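Local coordinates for protein transcriptional regulator, LacI family (Corynebacterium glutamicum, PDB 3H5T) that probably acts as an inositol-dependent transcriptional activator, binding palindromic promoter motifs, activating the inositol phosphate synthase gene and regulating others, probably for cell wall components and mycothiol, at residues E261-H266 and F281-Y286; G193-R198 and F256-E261; Q182-A187 and A271-V276; E285-K288 and S293-A296. One frame throughout, in Å; residues are numbered along the deposited sequence.

Contact 1: E261-H266 and F281-Y286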
loop_
_atom_site.group_PDB
_atom_site.type_symbol
_atom_site.label_atom_id
_atom_site.label_comp_id
_atom_site.label_asym_id
_atom_site.label_seq_id
_atom_site.Cartn_x
_atom_site.Cartn_y
_atom_site.Cartn_z
ATOM N N GLU A 261 -15.366 -16.709 11.088
ATOM C CA GLU A 261 -16.749 -16.798 10.633
ATOM C C GLU A 261 -16.922 -17.524 9.297
ATOM O O GLU A 261 -17.823 -18.343 9.143
ATOM C CB GLU A 261 -17.360 -15.399 10.526
ATOM C CG GLU A 261 -18.865 -15.398 10.687
ATOM C CD GLU A 261 -19.511 -14.135 10.183
ATOM O OE1 GLU A 261 -19.100 -13.035 10.610
ATOM O OE2 GLU A 261 -20.440 -14.252 9.358
ATOM N N LEU A 262 -16.065 -17.213 8.333
ATOM C CA LEU A 262 -16.134 -17.819 7.008
ATOM C C LEU A 262 -15.851 -19.322 7.007
ATOM O O LEU A 262 -16.549 -20.096 6.351
ATOM C CB LEU A 262 -15.138 -17.127 6.070
ATOM C CG LEU A 262 -15.032 -17.688 4.655
ATOM C CD1 LEU A 262 -16.269 -17.314 3.874
ATOM C CD2 LEU A 262 -13.797 -17.142 3.975
ATOM N N LEU A 263 -14.811 -19.723 7.732
ATOM C CA LEU A 263 -14.413 -21.124 7.799
ATOM C C LEU A 263 -15.311 -21.914 8.736
ATOM O O LEU A 263 -15.450 -23.127 8.601
ATOM C CB LEU A 263 -12.955 -21.227 8.258
ATOM C CG LEU A 263 -11.962 -20.517 7.335
ATOM C CD1 LEU A 263 -10.558 -20.631 7.901
ATOM C CD2 LEU A 263 -12.051 -21.121 5.932
ATOM N N GLU A 264 -15.913 -21.211 9.686
ATOM C CA GLU A 264 -16.813 -21.814 10.656
ATOM C C GLU A 264 -18.182 -21.982 9.989
ATOM O O GLU A 264 -18.912 -22.930 10.275
ATOM C CB GLU A 264 -16.924 -20.897 11.878
ATOM C CG GLU A 264 -16.845 -21.597 13.216
ATOM C CD GLU A 264 -16.615 -20.626 14.357
ATOM O OE1 GLU A 264 -17.337 -19.608 14.438
ATOM O OE2 GLU A 264 -15.711 -20.883 15.178
ATOM N N THR A 265 -18.508 -21.058 9.088
ATOM C CA THR A 265 -19.771 -21.072 8.363
ATOM C C THR A 265 -19.751 -22.018 7.156
ATOM O O THR A 265 -20.757 -22.661 6.836
ATOM C CB THR A 265 -20.132 -19.653 7.897
ATOM O OG1 THR A 265 -20.288 -18.809 9.046
ATOM C CG2 THR A 265 -21.425 -19.654 7.098
ATOM N N HIS A 266 -18.609 -22.093 6.482
ATOM C CA HIS A 266 -18.460 -22.972 5.327
ATOM C C HIS A 266 -17.253 -23.891 5.581
ATOM O O HIS A 266 -16.168 -23.672 5.038
ATOM C CB HIS A 266 -18.244 -22.146 4.049
ATOM C CG HIS A 266 -19.311 -21.125 3.793
ATOM N ND1 HIS A 266 -19.338 -19.898 4.421
ATOM C CD2 HIS A 266 -20.391 -21.150 2.975
ATOM C CE1 HIS A 266 -20.385 -19.211 4.003
ATOM N NE2 HIS A 266 -21.042 -19.948 3.125
ATOM N N PHE A 281 -3.190 -13.474 6.786
ATOM C CA PHE A 281 -2.608 -13.718 8.101
ATOM C C PHE A 281 -3.663 -13.935 9.173
ATOM O O PHE A 281 -3.404 -14.598 10.177
ATOM C CB PHE A 281 -1.660 -12.581 8.491
ATOM C CG PHE A 281 -0.311 -12.703 7.858
ATOM C CD1 PHE A 281 0.642 -13.549 8.399
ATOM C CD2 PHE A 281 -0.029 -12.055 6.662
ATOM C CE1 PHE A 281 1.859 -13.757 7.755
ATOM C CE2 PHE A 281 1.181 -12.253 6.008
ATOM C CZ PHE A 281 2.127 -13.109 6.554
ATOM N N GLY A 282 -4.850 -13.376 8.955
ATOM C CA GLY A 282 -5.931 -13.563 9.899
ATOM C C GLY A 282 -6.430 -14.987 9.740
ATOM O O GLY A 282 -6.948 -15.581 10.678
ATOM N N VAL A 283 -6.261 -15.530 8.538
ATOM C CA VAL A 283 -6.669 -16.892 8.224
ATOM C C VAL A 283 -5.662 -17.880 8.805
ATOM O O VAL A 283 -6.024 -19.000 9.177
ATOM C CB VAL A 283 -6.742 -17.134 6.699
ATOM C CG1 VAL A 283 -7.018 -18.594 6.424
ATOM C CG2 VAL A 283 -7.821 -16.270 6.078
ATOM N N LEU A 284 -4.396 -17.468 8.870
ATOM C CA LEU A 284 -3.341 -18.325 9.412
ATOM C C LEU A 284 -3.415 -18.317 10.932
ATOM O O LEU A 284 -3.263 -19.357 11.577
ATOM C CB LEU A 284 -1.966 -17.846 8.939
ATOM C CG LEU A 284 -1.719 -17.985 7.430
ATOM C CD1 LEU A 284 -0.439 -17.256 7.019
ATOM C CD2 LEU A 284 -1.645 -19.454 7.078
ATOM N N GLU A 285 -3.660 -17.142 11.501
ATOM C CA GLU A 285 -3.770 -17.020 12.940
ATOM C C GLU A 285 -5.014 -17.773 13.389
ATOM O O GLU A 285 -5.076 -18.250 14.521
ATOM C CB GLU A 285 -3.869 -15.552 13.351
ATOM C CG GLU A 285 -3.699 -15.322 14.850
ATOM C CD GLU A 285 -3.734 -13.850 15.225
ATOM O OE1 GLU A 285 -3.061 -13.041 14.543
ATOM O OE2 GLU A 285 -4.426 -13.504 16.207
ATOM N N TYR A 286 -6.008 -17.883 12.506
ATOM C CA TYR A 286 -7.229 -18.608 12.856
ATOM C C TYR A 286 -7.026 -20.113 12.737
ATOM O O TYR A 286 -7.401 -20.857 13.638
ATOM C CB TYR A 286 -8.423 -18.221 11.977
ATOM C CG TYR A 286 -9.557 -19.197 12.181
ATOM C CD1 TYR A 286 -10.208 -19.281 13.411
ATOM C CD2 TYR A 286 -9.888 -20.130 11.198
ATOM C CE1 TYR A 286 -11.152 -20.277 13.664
ATOM C CE2 TYR A 286 -10.834 -21.134 11.444
ATOM C CZ TYR A 286 -11.454 -21.197 12.680
ATOM O OH TYR A 286 -12.364 -22.185 12.941
#
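Leu263 and Tyr286 carry this helix-helix contact in one lobe of the periplasmic-binding-protein-like domain of a LacI-family regulator. Helices 252-265 and 277-289 flank strand 271-274 in the sequence and pack on the same face of the five-stranded sheet. The two segments run at 57° to each other, their axes 11.2 Å apart at closest approach, so side chains, chiefly Leu263 and Tyr286, fill the gap.

The packing is apolar. Leu263 brings CD1 to the edge of the Tyr286 ring, near its plane, 3.4 Å from CD2, while its CB lies 3.8 Å from CE2 of the same ring. The tyrosine reaches this far because its CG stands anti to the backbone N (chi1 168°); the two side chains lie alongside each other and point opposite ways. Val283, one turn before Tyr286 on its helix, adds a looser touch, its CG1 4.3 Å from Leu263 CD1. Lys260 and Phe256, one and two turns earlier on the leucine's own helix, also pack against Tyr286.

At the solvent side the polar ends merely come near each other: Glu264 OE2 is 4.2 Å from Tyr286 OH, too far for a hydrogen bond.

Polar bonds lie elsewhere than across the contact. Thr265 folds its hydroxyl back onto Glu261 O, which also accepts from Thr265 N, the two donors arriving from opposite faces of the carbonyl plane. His266, where the helix gives out, offers ND1 in the plane of its ring to Leu262 O, a weak bond of 3.4 Å.

Contact 2: G193-R198 and F256-E261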
loop_
_atom_site.group_PDB
_atom_site.type_symbol
_atom_site.label_atom_id
_atom_site.label_comp_id
_atom_site.label_asym_id
_atom_site.label_seq_id
_atom_site.Cartn_x
_atom_site.Cartn_y
_atom_site.Cartn_z
ATOM N N GLY A 193 -13.554 -19.749 -1.071
ATOM C CA GLY A 193 -14.172 -18.643 -0.369
ATOM C C GLY A 193 -13.298 -17.426 -0.625
ATOM O O GLY A 193 -12.122 -17.576 -0.955
ATOM N N ILE A 194 -13.861 -16.227 -0.486
ATOM C CA ILE A 194 -13.110 -14.994 -0.707
ATOM C C ILE A 194 -13.234 -14.072 0.502
ATOM O O ILE A 194 -14.288 -14.013 1.124
ATOM C CB ILE A 194 -13.623 -14.245 -1.955
ATOM C CG1 ILE A 194 -13.374 -15.091 -3.210
ATOM C CG2 ILE A 194 -12.934 -12.902 -2.080
ATOM C CD1 ILE A 194 -13.913 -14.485 -4.499
ATOM N N LEU A 195 -12.153 -13.371 0.837
ATOM C CA LEU A 195 -12.150 -12.432 1.959
ATOM C C LEU A 195 -11.713 -11.058 1.461
ATOM O O LEU A 195 -10.788 -10.952 0.653
ATOM C CB LEU A 195 -11.196 -12.897 3.066
ATOM C CG LEU A 195 -11.643 -14.120 3.865
ATOM C CD1 LEU A 195 -10.596 -14.493 4.901
ATOM C CD2 LEU A 195 -12.960 -13.813 4.537
ATOM N N SER A 196 -12.371 -10.011 1.949
ATOM C CA SER A 196 -12.058 -8.644 1.539
ATOM C C SER A 196 -12.113 -7.654 2.675
ATOM O O SER A 196 -12.680 -7.933 3.738
ATOM C CB SER A 196 -13.051 -8.165 0.476
ATOM O OG SER A 196 -12.773 -8.740 -0.786
ATOM N N ILE A 197 -11.524 -6.486 2.445
ATOM C CA ILE A 197 -11.590 -5.418 3.430
ATOM C C ILE A 197 -12.669 -4.447 2.925
ATOM O O ILE A 197 -13.376 -4.770 1.971
ATOM C CB ILE A 197 -10.207 -4.727 3.648
ATOM C CG1 ILE A 197 -9.552 -4.340 2.324
ATOM C CG2 ILE A 197 -9.287 -5.669 4.416
ATOM C CD1 ILE A 197 -8.307 -3.513 2.518
ATOM N N ARG A 198 -12.803 -3.277 3.540
ATOM C CA ARG A 198 -13.858 -2.319 3.175
ATOM C C ARG A 198 -14.268 -2.194 1.708
ATOM O O ARG A 198 -13.468 -1.831 0.852
ATOM C CB ARG A 198 -13.519 -0.933 3.710
ATOM C CG ARG A 198 -14.729 -0.007 3.816
ATOM C CD ARG A 198 -14.358 1.280 4.523
ATOM N NE ARG A 198 -13.613 1.014 5.754
ATOM C CZ ARG A 198 -12.428 1.549 6.036
ATOM N NH1 ARG A 198 -11.853 2.383 5.185
ATOM N NH2 ARG A 198 -11.808 1.241 7.162
ATOM N N PHE A 256 -8.913 -11.745 11.934
ATOM C CA PHE A 256 -9.064 -13.037 12.597
ATOM C C PHE A 256 -10.547 -13.422 12.635
ATOM O O PHE A 256 -10.939 -14.494 12.173
ATOM C CB PHE A 256 -8.522 -12.942 14.025
ATOM C CG PHE A 256 -8.729 -14.185 14.835
ATOM C CD1 PHE A 256 -7.765 -15.184 14.858
ATOM C CD2 PHE A 256 -9.896 -14.356 15.578
ATOM C CE1 PHE A 256 -7.962 -16.345 15.612
ATOM C CE2 PHE A 256 -10.104 -15.506 16.333
ATOM C CZ PHE A 256 -9.138 -16.504 16.354
ATOM N N GLU A 257 -11.360 -12.533 13.188
ATOM C CA GLU A 257 -12.790 -12.761 13.296
ATOM C C GLU A 257 -13.407 -13.132 11.952
ATOM O O GLU A 257 -13.999 -14.199 11.812
ATOM C CB GLU A 257 -13.482 -11.507 13.835
ATOM C CG GLU A 257 -13.046 -11.063 15.229
ATOM C CD GLU A 257 -13.453 -12.034 16.322
ATOM O OE1 GLU A 257 -14.466 -12.748 16.154
ATOM O OE2 GLU A 257 -12.767 -12.070 17.365
ATOM N N VAL A 258 -13.272 -12.257 10.960
ATOM C CA VAL A 258 -13.848 -12.521 9.648
ATOM C C VAL A 258 -13.374 -13.855 9.066
ATOM O O VAL A 258 -14.088 -14.483 8.283
ATOM C CB VAL A 258 -13.542 -11.371 8.645
ATOM C CG1 VAL A 258 -12.128 -11.493 8.096
ATOM C CG2 VAL A 258 -14.561 -11.390 7.518
ATOM N N ALA A 259 -12.180 -14.296 9.449
ATOM C CA ALA A 259 -11.657 -15.567 8.951
ATOM C C ALA A 259 -12.337 -16.725 9.685
ATOM O O ALA A 259 -12.670 -17.746 9.087
ATOM C CB ALA A 259 -10.154 -15.633 9.150
ATOM N N LYS A 260 -12.549 -16.556 10.984
ATOM C CA LYS A 260 -13.202 -17.584 11.774
ATOM C C LYS A 260 -14.627 -17.797 11.269
ATOM O O LYS A 260 -15.044 -18.925 11.026
ATOM C CB LYS A 260 -13.224 -17.178 13.253
ATOM C CG LYS A 260 -14.121 -18.041 14.126
ATOM C CD LYS A 260 -14.199 -17.512 15.557
ATOM C CE LYS A 260 -12.843 -17.553 16.238
ATOM N NZ LYS A 260 -12.908 -17.151 17.674
ATOM N N GLU A 261 -15.366 -16.709 11.088
ATOM C CA GLU A 261 -16.749 -16.798 10.633
ATOM C C GLU A 261 -16.922 -17.524 9.297
ATOM O O GLU A 261 -17.823 -18.343 9.143
ATOM C CB GLU A 261 -17.360 -15.399 10.526
ATOM C CG GLU A 261 -18.865 -15.398 10.687
ATOM C CD GLU A 261 -19.511 -14.135 10.183
ATOM O OE1 GLU A 261 -19.100 -13.035 10.610
ATOM O OE2 GLU A 261 -20.440 -14.252 9.358
#
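Leu195 reaches from strand 192-197 onto helix 252-265, where it meets Val258 and Ala259 in a buried contact without polar bonds. With chi1 at -71° its CG stands anti to the carbonyl carbon, and the fork at its end is shared between the two helix residues. CD2 lies 4.2 Å from Val258 CG2 and 4.0 Å from Val258 O; CD1 faces Ala259, 4.3 Å from its CA and 4.4 Å from its CB. Ala259, with so short a side chain, lets the leucine methyl come near the helix backbone itself.

That is the close-packed side. On the far side of the helix Glu257 is exposed to solvent, and Phe256 and Lys260 are partly so; these two are directed instead at Ser289 and Tyr286 of helix 277-289.

The strand has two faces as well. Ser196 points away from helix 252-265, toward Gln221 and Val225 of helix 221-235, and its OG is hydrogen-bonded to Thr275 OG1. Strand 192-197 lies at the centre of the sheet, between 244-247 and 271-274; Met245 of the former touches Leu195, with Leu279 and Val283 of helix 277-289 also against it.

Contact 3: Q182-A187 and A271-V276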
loop_
_atom_site.group_PDB
_atom_site.type_symbol
_atom_site.label_atom_id
_atom_site.label_comp_id
_atom_site.label_asym_id
_atom_site.label_seq_id
_atom_site.Cartn_x
_atom_site.Cartn_y
_atom_site.Cartn_z
ATOM N N GLN A 182 -6.095 -18.218 -10.386
ATOM C CA GLN A 182 -5.715 -19.259 -11.330
ATOM C C GLN A 182 -4.925 -20.356 -10.627
ATOM O O GLN A 182 -5.170 -21.538 -10.845
ATOM C CB GLN A 182 -4.860 -18.681 -12.449
ATOM C CG GLN A 182 -4.656 -19.653 -13.578
ATOM C CD GLN A 182 -5.961 -19.999 -14.250
ATOM O OE1 GLN A 182 -6.531 -19.186 -14.975
ATOM N NE2 GLN A 182 -6.455 -21.205 -13.993
ATOM N N ALA A 183 -3.975 -19.954 -9.788
ATOM C CA ALA A 183 -3.154 -20.905 -9.052
ATOM C C ALA A 183 -4.038 -21.811 -8.201
ATOM O O ALA A 183 -3.723 -22.984 -7.996
ATOM C CB ALA A 183 -2.147 -20.166 -8.166
ATOM N N LEU A 184 -5.146 -21.268 -7.706
ATOM C CA LEU A 184 -6.062 -22.054 -6.884
ATOM C C LEU A 184 -6.795 -23.065 -7.747
ATOM O O LEU A 184 -7.003 -24.206 -7.338
ATOM C CB LEU A 184 -7.085 -21.154 -6.179
ATOM C CG LEU A 184 -6.590 -20.314 -5.003
ATOM C CD1 LEU A 184 -7.739 -19.509 -4.431
ATOM C CD2 LEU A 184 -5.998 -21.230 -3.942
ATOM N N ILE A 185 -7.186 -22.636 -8.941
ATOM C CA ILE A 185 -7.899 -23.502 -9.871
ATOM C C ILE A 185 -6.976 -24.614 -10.374
ATOM O O ILE A 185 -7.399 -25.759 -10.523
ATOM C CB ILE A 185 -8.420 -22.707 -11.088
ATOM C CG1 ILE A 185 -9.419 -21.638 -10.630
ATOM C CG2 ILE A 185 -9.064 -23.653 -12.092
ATOM C CD1 ILE A 185 -10.702 -22.190 -10.074
ATOM N N ASP A 186 -5.716 -24.267 -10.624
ATOM C CA ASP A 186 -4.743 -25.228 -11.116
ATOM C C ASP A 186 -4.441 -26.342 -10.119
ATOM O O ASP A 186 -3.891 -27.379 -10.492
ATOM C CB ASP A 186 -3.452 -24.515 -11.518
ATOM C CG ASP A 186 -3.631 -23.645 -12.745
ATOM O OD1 ASP A 186 -4.611 -23.868 -13.487
ATOM O OD2 ASP A 186 -2.791 -22.747 -12.974
ATOM N N ALA A 187 -4.791 -26.126 -8.853
ATOM C CA ALA A 187 -4.578 -27.144 -7.825
ATOM C C ALA A 187 -5.888 -27.902 -7.604
ATOM O O ALA A 187 -6.044 -28.633 -6.630
ATOM C CB ALA A 187 -4.101 -26.504 -6.522
ATOM N N ALA A 271 -10.124 -23.873 -0.070
ATOM C CA ALA A 271 -9.213 -22.756 -0.306
ATOM C C ALA A 271 -9.867 -21.411 -0.033
ATOM O O ALA A 271 -11.086 -21.271 -0.149
ATOM C CB ALA A 271 -8.701 -22.793 -1.739
ATOM N N VAL A 272 -9.047 -20.424 0.327
ATOM C CA VAL A 272 -9.535 -19.077 0.602
ATOM C C VAL A 272 -8.645 -18.045 -0.080
ATOM O O VAL A 272 -7.449 -17.961 0.212
ATOM C CB VAL A 272 -9.551 -18.778 2.123
ATOM C CG1 VAL A 272 -9.754 -17.283 2.366
ATOM C CG2 VAL A 272 -10.659 -19.575 2.799
ATOM N N LEU A 273 -9.223 -17.268 -0.994
ATOM C CA LEU A 273 -8.471 -16.226 -1.689
ATOM C C LEU A 273 -8.724 -14.884 -1.010
ATOM O O LEU A 273 -9.864 -14.443 -0.903
ATOM C CB LEU A 273 -8.882 -16.140 -3.167
ATOM C CG LEU A 273 -8.207 -15.021 -3.972
ATOM C CD1 LEU A 273 -8.070 -15.428 -5.420
ATOM C CD2 LEU A 273 -8.996 -13.729 -3.840
ATOM N N CYS A 274 -7.652 -14.248 -0.552
ATOM C CA CYS A 274 -7.735 -12.957 0.116
ATOM C C CYS A 274 -7.367 -11.809 -0.808
ATOM O O CYS A 274 -6.508 -11.937 -1.674
ATOM C CB CYS A 274 -6.802 -12.925 1.323
ATOM S SG CYS A 274 -7.190 -14.130 2.560
ATOM N N THR A 275 -8.011 -10.676 -0.585
ATOM C CA THR A 275 -7.791 -9.473 -1.361
ATOM C C THR A 275 -6.552 -8.720 -0.865
ATOM O O THR A 275 -5.995 -7.871 -1.579
ATOM C CB THR A 275 -9.024 -8.565 -1.256
ATOM O OG1 THR A 275 -10.076 -9.104 -2.069
ATOM C CG2 THR A 275 -8.705 -7.163 -1.699
ATOM N N VAL A 276 -6.118 -9.044 0.350
ATOM C CA VAL A 276 -4.960 -8.383 0.942
ATOM C C VAL A 276 -4.219 -9.330 1.904
ATOM O O VAL A 276 -4.860 -10.082 2.635
ATOM C CB VAL A 276 -5.432 -7.088 1.672
ATOM C CG1 VAL A 276 -5.133 -7.158 3.163
ATOM C CG2 VAL A 276 -4.789 -5.888 1.036
#
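The forked end of Leu184 spans two residues on one face of strand 271-274, one methyl on Ala271 and the other on Leu273. CD2 meets Ala271 CB and CD1 meets Leu273 CB, each pair 3.8 Å apart. Two residues of a strand separated by one lie on the same face, and the Leu184 fork fits between the two CB atoms, one methyl turned to each. A first torsion of -74° leaves its CG beside the backbone N and carries the branch from the helix onto the strand.

Leu273 has turned the other way about its first torsion. At 177° its CG lies opposite the backbone N, and the side chain crosses Leu184 at a slant, so that CB rather than a methyl is what Leu184 finds. Val272, between the two contacted residues, points to the opposite face and packs on Leu195.

On the outer side of the helix Gln182 folds its amide over a turn to Asp186. NE2 donates to OD1 over 3.3 Å with an N-H...O angle of 141°, meeting the oxygen from above the carboxylate plane.

Leu184 also touches Ile192 of strand 192-197 and Thr301 of strand 299-302, the strands flanking 271-274. Helix 178-186, together with helix 221-235, covers one face of the parallel core of the sheet while helices 252-265 and 277-289 cover the other, the three-layer alpha/beta/alpha sandwich of periplasmic-binding-protein-like lobes.

Contact 4: E285-K288 and S293-A296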
loop_
_atom_site.group_PDB
_atom_site.type_symbol
_atom_site.label_atom_id
_atom_site.label_comp_id
_atom_site.label_asym_id
_atom_site.label_seq_id
_atom_site.Cartn_x
_atom_site.Cartn_y
_atom_site.Cartn_z
ATOM N N GLU A 285 -3.660 -17.142 11.501
ATOM C CA GLU A 285 -3.770 -17.020 12.940
ATOM C C GLU A 285 -5.014 -17.773 13.389
ATOM O O GLU A 285 -5.076 -18.250 14.521
ATOM C CB GLU A 285 -3.869 -15.552 13.351
ATOM C CG GLU A 285 -3.699 -15.322 14.850
ATOM C CD GLU A 285 -3.734 -13.850 15.225
ATOM O OE1 GLU A 285 -3.061 -13.041 14.543
ATOM O OE2 GLU A 285 -4.426 -13.504 16.207
ATOM N N TYR A 286 -6.008 -17.883 12.506
ATOM C CA TYR A 286 -7.229 -18.608 12.856
ATOM C C TYR A 286 -7.026 -20.113 12.737
ATOM O O TYR A 286 -7.401 -20.857 13.638
ATOM C CB TYR A 286 -8.423 -18.221 11.977
ATOM C CG TYR A 286 -9.557 -19.197 12.181
ATOM C CD1 TYR A 286 -10.208 -19.281 13.411
ATOM C CD2 TYR A 286 -9.888 -20.130 11.198
ATOM C CE1 TYR A 286 -11.152 -20.277 13.664
ATOM C CE2 TYR A 286 -10.834 -21.134 11.444
ATOM C CZ TYR A 286 -11.454 -21.197 12.680
ATOM O OH TYR A 286 -12.364 -22.185 12.941
ATOM N N LEU A 287 -6.466 -20.561 11.619
ATOM C CA LEU A 287 -6.211 -21.985 11.434
ATOM C C LEU A 287 -5.404 -22.480 12.636
ATOM O O LEU A 287 -5.682 -23.542 13.203
ATOM C CB LEU A 287 -5.413 -22.232 10.154
ATOM C CG LEU A 287 -6.119 -22.089 8.806
ATOM C CD1 LEU A 287 -5.126 -22.397 7.687
ATOM C CD2 LEU A 287 -7.311 -23.030 8.732
ATOM N N LYS A 288 -4.416 -21.681 13.026
ATOM C CA LYS A 288 -3.544 -21.997 14.148
ATOM C C LYS A 288 -4.274 -22.181 15.483
ATOM O O LYS A 288 -3.857 -22.984 16.316
ATOM C CB LYS A 288 -2.486 -20.903 14.287
ATOM C CG LYS A 288 -1.503 -21.123 15.419
ATOM C CD LYS A 288 -0.302 -20.202 15.284
ATOM C CE LYS A 288 0.705 -20.452 16.393
ATOM N NZ LYS A 288 1.799 -19.438 16.396
ATOM N N SER A 293 -3.395 -25.840 9.829
ATOM C CA SER A 293 -2.374 -24.986 9.231
ATOM C C SER A 293 -2.600 -24.956 7.723
ATOM O O SER A 293 -3.525 -25.595 7.231
ATOM C CB SER A 293 -0.975 -25.536 9.535
ATOM O OG SER A 293 -0.740 -26.760 8.854
ATOM N N ALA A 294 -1.755 -24.227 6.995
ATOM C CA ALA A 294 -1.883 -24.124 5.544
ATOM C C ALA A 294 -0.571 -24.428 4.823
ATOM O O ALA A 294 0.496 -23.994 5.255
ATOM C CB ALA A 294 -2.363 -22.734 5.166
ATOM N N PRO A 295 -0.627 -25.193 3.719
ATOM C CA PRO A 295 -1.806 -25.791 3.086
ATOM C C PRO A 295 -2.408 -26.860 3.996
ATOM O O PRO A 295 -3.106 -26.543 4.953
ATOM C CB PRO A 295 -1.241 -26.395 1.800
ATOM C CG PRO A 295 0.010 -25.619 1.551
ATOM C CD PRO A 295 0.578 -25.477 2.924
ATOM N N ALA A 296 -2.130 -28.124 3.696
ATOM C CA ALA A 296 -2.621 -29.233 4.508
ATOM C C ALA A 296 -4.126 -29.175 4.753
ATOM O O ALA A 296 -4.886 -29.934 4.157
ATOM C CB ALA A 296 -1.876 -29.267 5.844
#
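Leu287, near the end of helix 277-289, lays its CD1 methyl against the backbone of Ser293 and the methyl of Ala294. The leucine gives up the largest share of the surface buried here. CD1 is 3.6 Å from Ser293 C and equally 3.6 Å from Ser293 O, so it rests on a carbonyl group and not on a side chain. Further back, Leu287 CB lies 4.1 Å from Ser293 N.

Ser293 comes second in buried area, through its main chain; its CB points away from the helix. The segment belongs to the return loop of a beta-alpha-beta crossover: strand 271-274, helix 277-289 and then strand 299-302, which lies parallel beside 271-274 as an edge strand of the five-stranded sheet in this lobe. Asp297, further along the same loop, takes the Ser293 N-H on its OD2, tying the loop to itself.

Ala294 supplies the apolar side-chain contact, its CB 3.8 Å from Leu287 CD1. Just beyond, the peptide bond joining Ala294 to Pro295 is cis, and Pro295 turns away from the helix to touch Ala358. Leu298 packs on Leu287 from the loop just before the strand.

All four contacts lie in one lobe of the periplasmic-binding-protein-like domain, on the same side of the chain's centre. Contacts 1 and 2 share helix 252-265, with centres about 7 Å apart; contacts 1 and 4 share helix 277-289, with centres about 9 Å apart. Contacts 2 and 3 use neighbouring strands, 192-197 and 271-274, but meet helices on opposite faces of the sheet. Contacts 3 and 4 do not touch, their nearest atoms about 8 Å apart. Contact 3 spans the longest separation in sequence and encloses both segments of contact 2; contact 4 comes last and is the most local. Together they seat helices on both faces of one sheet, building a single alpha/beta/alpha lobe.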